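Local coordinates for RNA-binding protein 12 (Homo sapiens, PDB 2EK1) that probably binds RNA through this domain, a compact RNA recognition motif that forms a dimer in the crystal, at residues A[21-26]-A[58-63]. Numbering follows the deposited sequence.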
# COMPACT_ATOMS: atom_id res chain seq x y z
N GLN A 21 8.17 3.41 7.05
CA GLN A 21 9.33 3.46 6.14
C GLN A 21 10.55 2.92 6.91
O GLN A 21 10.57 2.90 8.15
CB GLN A 21 9.66 4.93 5.75
CG GLN A 21 8.72 5.59 4.77
CD GLN A 21 9.05 7.06 4.60
OE1 GLN A 21 8.76 7.86 5.48
NE2 GLN A 21 9.68 7.40 3.49
N ASN A 22 11.56 2.57 6.14
CA ASN A 22 12.80 2.05 6.65
C ASN A 22 12.67 0.65 7.16
O ASN A 22 13.53 0.25 7.90
CB ASN A 22 13.41 2.96 7.73
CG ASN A 22 14.91 2.76 7.81
OD1 ASN A 22 15.58 2.45 6.78
ND2 ASN A 22 15.45 2.90 9.00
N MSE A 23 11.61 -0.11 6.81
CA MSE A 23 11.60 -1.49 7.26
C MSE A 23 12.66 -2.34 6.51
O MSE A 23 12.98 -2.02 5.43
CB MSE A 23 10.25 -2.14 6.97
CG MSE A 23 9.12 -1.34 7.57
SE MSE A 23 7.41 -2.28 7.10
CE MSE A 23 7.46 -2.08 5.20
N PRO A 24 13.16 -3.43 7.09
CA PRO A 24 14.13 -4.20 6.30
C PRO A 24 13.36 -4.89 5.20
O PRO A 24 12.08 -5.06 5.26
CB PRO A 24 14.67 -5.20 7.28
CG PRO A 24 13.55 -5.43 8.24
CD PRO A 24 13.00 -4.01 8.44
N PHE A 25 14.11 -5.24 4.18
CA PHE A 25 13.59 -5.90 3.02
C PHE A 25 13.03 -7.31 3.32
O PHE A 25 12.33 -7.81 2.52
CB PHE A 25 14.69 -6.10 1.96
CG PHE A 25 15.45 -7.45 2.12
CD1 PHE A 25 16.68 -7.48 2.79
CD2 PHE A 25 14.92 -8.65 1.57
CE1 PHE A 25 17.39 -8.68 2.90
CE2 PHE A 25 15.61 -9.88 1.67
CZ PHE A 25 16.86 -9.90 2.34
N THR A 26 13.40 -7.94 4.42
CA THR A 26 12.89 -9.27 4.82
C THR A 26 11.61 -9.21 5.66
O THR A 26 11.10 -10.23 6.10
CB THR A 26 13.90 -10.03 5.73
OG1 THR A 26 14.02 -9.34 7.00
CG2 THR A 26 15.24 -10.10 5.06
N GLY A 58 10.83 -1.13 1.46
CA GLY A 58 11.03 -0.90 2.89
C GLY A 58 9.90 -0.02 3.40
O GLY A 58 9.90 0.40 4.53
N GLU A 59 8.88 0.22 2.57
CA GLU A 59 7.76 1.10 2.93
C GLU A 59 6.43 0.35 2.95
O GLU A 59 6.25 -0.63 2.21
CB GLU A 59 7.68 2.30 1.96
CG GLU A 59 8.90 3.22 2.07
CD GLU A 59 8.90 4.43 1.15
OE1 GLU A 59 7.85 4.77 0.54
OE2 GLU A 59 9.98 5.04 1.08
N ALA A 60 5.47 0.85 3.73
CA ALA A 60 4.16 0.21 3.84
C ALA A 60 3.12 1.25 4.28
O ALA A 60 3.49 2.36 4.68
CB ALA A 60 4.23 -0.83 4.81
N MSE A 61 1.87 0.92 4.14
CA MSE A 61 0.74 1.74 4.52
C MSE A 61 0.03 0.73 5.40
O MSE A 61 0.01 -0.49 5.09
CB MSE A 61 -0.15 2.08 3.33
CG MSE A 61 0.59 2.77 2.20
SE MSE A 61 -0.66 3.23 0.80
CE MSE A 61 -1.08 4.86 1.73
N VAL A 62 -0.53 1.24 6.47
CA VAL A 62 -1.21 0.41 7.45
C VAL A 62 -2.36 1.31 8.02
O VAL A 62 -2.24 2.56 8.10
CB VAL A 62 -0.10 0.04 8.46
CG1 VAL A 62 -0.43 0.45 9.80
CG2 VAL A 62 0.35 -1.39 8.29
N ALA A 63 -3.47 0.69 8.39
CA ALA A 63 -4.61 1.49 8.86
C ALA A 63 -5.11 1.11 10.25
O ALA A 63 -4.92 0.03 10.68
CB ALA A 63 -5.76 1.44 7.88
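The carbonyl oxygen of Gly58 accepts a hydrogen bond from the backbone N of Met23, with Met23 N to Gly58 O at 2.9 Å and an angle of 150° at the hydrogen. The same oxygen takes a CA-H...O contact from Gln21, Gln21 CA to Gly58 O 3.5 Å, whereas the nearby amide of Asn22 is too badly angled to bond. Asn22, with positive phi, follows the last strand residue, Gln21, where the loop begins; its ND2 is held by the carbonyl of Lys86. The aliphatic parts of Gln21 and Glu59 run alongside each other in the same direction, with Gln21 CG 3.6 Å from Glu59 CG. At their ends Gln21 NE2 reaches Glu59 OE2 at 3.4 Å, a weak but nearly straight bond between amide and carboxylate planes almost perpendicular (89°). Met23, selenomethionine here, bends at its last torsion (chi3 -64°), which brings Met23 CE tightly onto Ala60 CB (3.5 Å). In this RNA recognition motif sheet, strand 59-64 lies between strands 16-21 and 47-50; the contact joins the loop after strand 16-21 to Gly58 and the adjoining strand 59-64, and Met23 also packs on Leu48 and on Ile32 of helix 29-35.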